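Potential RNA-dependent RNA polymerase (PDB 5I62) catalyses RNA-templated RNA synthesis from ribonucleoside triphosphates, probably in both transcription and replication of a double-stranded RNA virus genome. Local coordinates at residues A[247-259]-A[389-401]. Numbering follows the deposited sequence.
Sequences MFDTKGPRDVVVC and QYVSKQDCTYLRR
V257 and C259 pair with S392 and Y390 through backbone hydrogen bonds, and a strand-axis angle of 162° identifies strands 257-259 and 390-392 as antiparallel. V257 N reaches S392 O at 2.7 Å and C259 N reaches Y390 O at the same length, while S392 N and Y390 N return bonds to V257 O and C259 O. V258 and V391 form the non-hydrogen-bonded pair between them.

Strand 395-398, which pairs with 401-404 and not with 390-392, passes over the face that carries V257 and C259. With SG anti to its carbonyl carbon (chi1 -50°), C259 accepts a hydrogen bond from T397 N at 3.3 Å. The same sulfur meets C396 CB and lies in the plane of the Y390 ring, at its edge, 86° off the ring normal. A water donates to both V257 O and D395 O, bridging the two layers.

Apolar contacts extend to both sides. C396 SG approaches F248 CE2 obliquely at 4.0 Å; M247 CE sits over one face of that ring, offset toward the rim. On the other face of the sheet V258 and V391 lie side by side, while V391 CG1 presses on V256 CB at a tight 3.5 Å.

Among the polar and lysine-chain contacts, K393 O stands at the edge of the F248 ring. The extended K393 runs past the 252-255 turn, its CG 3.5 Å from D255 O; K251 NZ ties that turn by bonding to G252 O and D255 O. In the turn between strands 390-392 and 395-398, S392 OG accepts from Q394 N and D395 N, an ST turn and ST motif, and Y390 OH donates to the syn lone pair of D395 OD1.

Strand 390-392 edges the antiparallel sheet ordered 355-357, 360-363, 257-261, 390-392, an arrangement characteristic of the palm of viral RNA-dependent RNA polymerases.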
loop_
_atom_site.group_PDB
_atom_site.type_symbol
_atom_site.label_atom_id
_atom_site.label_comp_id
_atom_site.label_asym_id
_atom_site.label_seq_id
_atom_site.Cartn_x
_atom_site.Cartn_y
_atom_site.Cartn_z
ATOM N N MET A 247 14.891 -16.625 -6.798
ATOM C CA MET A 247 15.782 -15.577 -7.283
ATOM C C MET A 247 17.214 -15.828 -6.821
ATOM O O MET A 247 18.170 -15.704 -7.604
ATOM C CB MET A 247 15.268 -14.212 -6.810
ATOM C CG MET A 247 16.097 -13.024 -7.314
ATOM S SD MET A 247 15.644 -11.493 -6.449
ATOM C CE MET A 247 16.270 -11.891 -4.812
ATOM N N PHE A 248 17.381 -16.219 -5.555
ATOM C CA PHE A 248 18.713 -16.556 -5.074
ATOM C C PHE A 248 19.244 -17.830 -5.729
ATOM O O PHE A 248 20.443 -17.924 -6.028
ATOM C CB PHE A 248 18.709 -16.686 -3.556
ATOM C CG PHE A 248 18.812 -15.370 -2.848
ATOM C CD1 PHE A 248 19.954 -14.595 -2.977
ATOM C CD2 PHE A 248 17.769 -14.893 -2.082
ATOM C CE1 PHE A 248 20.060 -13.366 -2.337
ATOM C CE2 PHE A 248 17.871 -13.667 -1.429
ATOM C CZ PHE A 248 19.009 -12.901 -1.570
ATOM N N ASP A 249 18.368 -18.815 -5.955
ATOM C CA ASP A 249 18.776 -20.072 -6.587
ATOM C C ASP A 249 19.233 -19.882 -8.029
ATOM O O ASP A 249 20.069 -20.658 -8.523
ATOM C CB ASP A 249 17.620 -21.078 -6.569
ATOM C CG ASP A 249 17.277 -21.569 -5.172
ATOM O OD1 ASP A 249 18.119 -21.428 -4.254
ATOM O OD2 ASP A 249 16.158 -22.116 -5.007
ATOM N N THR A 250 18.676 -18.896 -8.734
ATOM C CA THR A 250 18.899 -18.741 -10.166
ATOM C C THR A 250 19.662 -17.470 -10.522
ATOM O O THR A 250 19.761 -17.133 -11.699
ATOM C CB THR A 250 17.570 -18.782 -10.923
ATOM O OG1 THR A 250 16.746 -17.663 -10.528
ATOM C CG2 THR A 250 16.829 -20.075 -10.641
ATOM N N LYS A 251 20.216 -16.757 -9.553
ATOM C CA LYS A 251 20.923 -15.551 -9.929
ATOM C C LYS A 251 22.360 -15.872 -10.314
ATOM O O LYS A 251 22.925 -16.884 -9.892
ATOM C CB LYS A 251 20.908 -14.515 -8.819
ATOM C CG LYS A 251 21.875 -14.750 -7.710
ATOM C CD LYS A 251 22.023 -13.460 -6.911
ATOM C CE LYS A 251 23.169 -13.566 -5.942
ATOM N NZ LYS A 251 24.481 -13.599 -6.644
ATOM N N GLY A 252 22.944 -14.986 -11.119
ATOM C CA GLY A 252 24.363 -15.017 -11.379
ATOM C C GLY A 252 25.178 -15.072 -10.101
ATOM O O GLY A 252 25.004 -14.259 -9.187
ATOM N N PRO A 253 26.074 -16.059 -10.012
ATOM C CA PRO A 253 26.998 -16.125 -8.865
ATOM C C PRO A 253 27.790 -14.848 -8.651
ATOM O O PRO A 253 28.164 -14.537 -7.520
ATOM C CB PRO A 253 27.921 -17.296 -9.232
ATOM C CG PRO A 253 27.120 -18.119 -10.197
ATOM C CD PRO A 253 26.297 -17.153 -10.970
ATOM N N ARG A 254 28.074 -14.103 -9.708
ATOM C CA ARG A 254 28.808 -12.857 -9.558
ATOM C C ARG A 254 27.895 -11.654 -9.324
ATOM O O ARG A 254 28.396 -10.570 -9.011
ATOM C CB ARG A 254 29.671 -12.597 -10.792
ATOM C CG ARG A 254 30.644 -13.733 -11.141
ATOM C CD ARG A 254 31.665 -13.947 -10.030
ATOM N NE ARG A 254 32.799 -14.774 -10.454
ATOM C CZ ARG A 254 33.586 -14.530 -11.502
ATOM N NH1 ARG A 254 33.398 -13.449 -12.269
ATOM N NH2 ARG A 254 34.591 -15.362 -11.773
ATOM N N ASP A 255 26.581 -11.814 -9.472
ATOM C CA ASP A 255 25.691 -10.663 -9.512
ATOM C C ASP A 255 25.147 -10.324 -8.135
ATOM O O ASP A 255 25.049 -11.177 -7.253
ATOM C CB ASP A 255 24.522 -10.892 -10.462
ATOM C CG ASP A 255 24.941 -10.888 -11.909
ATOM O OD1 ASP A 255 25.655 -9.936 -12.319
ATOM O OD2 ASP A 255 24.558 -11.833 -12.631
ATOM N N VAL A 256 24.775 -9.052 -7.970
ATOM C CA VAL A 256 24.092 -8.608 -6.773
ATOM C C VAL A 256 22.592 -8.717 -7.011
ATOM O O VAL A 256 22.115 -8.824 -8.145
ATOM C CB VAL A 256 24.469 -7.165 -6.379
ATOM C CG1 VAL A 256 25.956 -7.069 -6.026
ATOM C CG2 VAL A 256 24.110 -6.205 -7.502
ATOM N N VAL A 257 21.844 -8.686 -5.920
ATOM C CA VAL A 257 20.416 -8.396 -5.951
ATOM C C VAL A 257 20.258 -6.923 -5.620
ATOM O O VAL A 257 20.944 -6.414 -4.731
ATOM C CB VAL A 257 19.661 -9.282 -4.947
ATOM C CG1 VAL A 257 18.189 -8.908 -4.887
ATOM C CG2 VAL A 257 19.843 -10.734 -5.323
ATOM N N VAL A 258 19.392 -6.228 -6.350
ATOM C CA VAL A 258 19.136 -4.813 -6.117
ATOM C C VAL A 258 17.731 -4.650 -5.557
ATOM O O VAL A 258 16.756 -5.115 -6.159
ATOM C CB VAL A 258 19.306 -3.980 -7.398
ATOM C CG1 VAL A 258 18.941 -2.515 -7.121
ATOM C CG2 VAL A 258 20.720 -4.097 -7.937
ATOM N N CYS A 259 17.623 -3.988 -4.414
ATOM C CA CYS A 259 16.338 -3.633 -3.818
ATOM C C CYS A 259 16.126 -2.147 -4.070
ATOM O O CYS A 259 16.865 -1.312 -3.532
ATOM C CB CYS A 259 16.316 -3.939 -2.328
ATOM S SG CYS A 259 16.856 -5.607 -1.927
ATOM N N GLN A 389 18.745 2.941 -2.396
ATOM C CA GLN A 389 18.798 1.635 -3.016
ATOM C C GLN A 389 19.649 0.738 -2.126
ATOM O O GLN A 389 20.508 1.214 -1.379
ATOM C CB GLN A 389 19.381 1.732 -4.425
ATOM C CG GLN A 389 18.867 2.919 -5.254
ATOM C CD GLN A 389 17.350 2.994 -5.356
ATOM O OE1 GLN A 389 16.696 2.046 -5.798
ATOM N NE2 GLN A 389 16.787 4.145 -4.988
ATOM N N TYR A 390 19.388 -0.560 -2.176
ATOM C CA TYR A 390 20.155 -1.513 -1.390
ATOM C C TYR A 390 20.617 -2.655 -2.287
ATOM O O TYR A 390 19.870 -3.120 -3.150
ATOM C CB TYR A 390 19.343 -2.066 -0.199
ATOM C CG TYR A 390 20.114 -3.105 0.594
ATOM C CD1 TYR A 390 21.100 -2.725 1.508
ATOM C CD2 TYR A 390 19.885 -4.461 0.405
ATOM C CE1 TYR A 390 21.823 -3.675 2.225
ATOM C CE2 TYR A 390 20.592 -5.416 1.117
ATOM C CZ TYR A 390 21.557 -5.024 2.027
ATOM O OH TYR A 390 22.256 -5.984 2.730
ATOM N N VAL A 391 21.855 -3.096 -2.069
ATOM C CA VAL A 391 22.538 -4.048 -2.934
ATOM C C VAL A 391 23.247 -5.081 -2.066
ATOM O O VAL A 391 23.882 -4.732 -1.069
ATOM C CB VAL A 391 23.526 -3.303 -3.861
ATOM C CG1 VAL A 391 24.452 -4.233 -4.500
ATOM C CG2 VAL A 391 22.786 -2.522 -4.928
ATOM N N SER A 392 23.139 -6.352 -2.442
ATOM C CA SER A 392 23.841 -7.423 -1.745
ATOM C C SER A 392 23.841 -8.659 -2.636
ATOM O O SER A 392 22.938 -8.841 -3.455
ATOM C CB SER A 392 23.183 -7.720 -0.382
ATOM O OG SER A 392 23.659 -8.914 0.233
ATOM N N LYS A 393 24.856 -9.511 -2.470
ATOM C CA LYS A 393 24.830 -10.819 -3.123
ATOM C C LYS A 393 24.127 -11.889 -2.304
ATOM O O LYS A 393 23.734 -12.912 -2.870
ATOM C CB LYS A 393 26.246 -11.316 -3.444
ATOM C CG LYS A 393 27.004 -10.447 -4.422
ATOM C CD LYS A 393 28.325 -11.078 -4.832
ATOM C CE LYS A 393 29.153 -10.068 -5.620
ATOM N NZ LYS A 393 30.446 -10.635 -6.090
ATOM N N GLN A 394 23.968 -11.694 -0.989
ATOM C CA GLN A 394 23.454 -12.746 -0.115
ATOM C C GLN A 394 22.140 -12.418 0.577
ATOM O O GLN A 394 21.523 -13.329 1.142
ATOM C CB GLN A 394 24.470 -13.117 0.978
ATOM C CG GLN A 394 25.897 -13.428 0.503
ATOM C CD GLN A 394 26.729 -12.170 0.301
ATOM O OE1 GLN A 394 26.312 -11.052 0.668
ATOM N NE2 GLN A 394 27.922 -12.340 -0.286
ATOM N N ASP A 395 21.699 -11.164 0.580
ATOM C CA ASP A 395 20.443 -10.865 1.254
ATOM C C ASP A 395 19.705 -9.760 0.509
ATOM O O ASP A 395 20.221 -9.167 -0.437
ATOM C CB ASP A 395 20.693 -10.538 2.737
ATOM C CG ASP A 395 21.524 -9.277 2.944
ATOM O OD1 ASP A 395 21.275 -8.247 2.287
ATOM O OD2 ASP A 395 22.450 -9.327 3.783
ATOM N N CYS A 396 18.476 -9.493 0.952
ATOM C CA CYS A 396 17.684 -8.439 0.338
ATOM C C CYS A 396 16.596 -8.016 1.311
ATOM O O CYS A 396 16.309 -8.701 2.292
ATOM C CB CYS A 396 17.075 -8.894 -1.000
ATOM S SG CYS A 396 15.914 -10.277 -0.837
ATOM N N THR A 397 16.013 -6.862 1.036
ATOM C CA THR A 397 14.835 -6.412 1.760
ATOM C C THR A 397 13.758 -6.128 0.735
ATOM O O THR A 397 14.039 -5.555 -0.321
ATOM C CB THR A 397 15.122 -5.167 2.611
ATOM O OG1 THR A 397 15.630 -4.130 1.761
ATOM C CG2 THR A 397 16.160 -5.475 3.681
ATOM N N TYR A 398 12.541 -6.556 1.034
ATOM C CA TYR A 398 11.415 -6.404 0.127
ATOM C C TYR A 398 10.171 -6.385 0.993
ATOM O O TYR A 398 10.015 -7.263 1.841
ATOM C CB TYR A 398 11.362 -7.557 -0.890
ATOM C CG TYR A 398 10.231 -7.481 -1.883
ATOM C CD1 TYR A 398 10.024 -6.339 -2.649
ATOM C CD2 TYR A 398 9.359 -8.554 -2.057
ATOM C CE1 TYR A 398 8.988 -6.273 -3.566
ATOM C CE2 TYR A 398 8.317 -8.494 -2.978
ATOM C CZ TYR A 398 8.137 -7.345 -3.726
ATOM O OH TYR A 398 7.108 -7.277 -4.648
ATOM N N LEU A 399 9.334 -5.359 0.810
ATOM C CA LEU A 399 8.100 -5.167 1.590
ATOM C C LEU A 399 8.396 -5.113 3.086
ATOM O O LEU A 399 7.643 -5.642 3.901
ATOM C CB LEU A 399 7.069 -6.256 1.281
ATOM C CG LEU A 399 6.707 -6.409 -0.201
ATOM C CD1 LEU A 399 5.642 -7.496 -0.385
ATOM C CD2 LEU A 399 6.246 -5.078 -0.808
ATOM N N ARG A 400 9.517 -4.476 3.436
ATOM C CA ARG A 400 9.982 -4.328 4.816
ATOM C C ARG A 400 10.220 -5.671 5.512
ATOM O O ARG A 400 10.127 -5.768 6.741
ATOM C CB ARG A 400 9.029 -3.456 5.635
ATOM C CG ARG A 400 9.046 -1.988 5.196
ATOM C CD ARG A 400 8.170 -1.134 6.109
ATOM N NE ARG A 400 7.525 -0.020 5.409
ATOM C CZ ARG A 400 8.155 1.082 5.008
ATOM N NH1 ARG A 400 9.461 1.229 5.226
ATOM N NH2 ARG A 400 7.478 2.039 4.382
ATOM N N ARG A 401 10.570 -6.704 4.740
ATOM C CA ARG A 401 11.035 -7.971 5.291
ATOM C C ARG A 401 12.445 -8.263 4.787
ATOM O O ARG A 401 12.754 -8.034 3.613
ATOM C CB ARG A 401 10.143 -9.147 4.894
ATOM C CG ARG A 401 8.951 -9.380 5.781
ATOM C CD ARG A 401 7.815 -8.578 5.279
ATOM N NE ARG A 401 6.554 -8.871 5.962
ATOM C CZ ARG A 401 5.518 -8.046 5.914
ATOM N NH1 ARG A 401 5.643 -6.902 5.247
ATOM N NH2 ARG A 401 4.376 -8.345 6.533
HETATM O O HOH W 1 19.714 -6.950 -1.985
#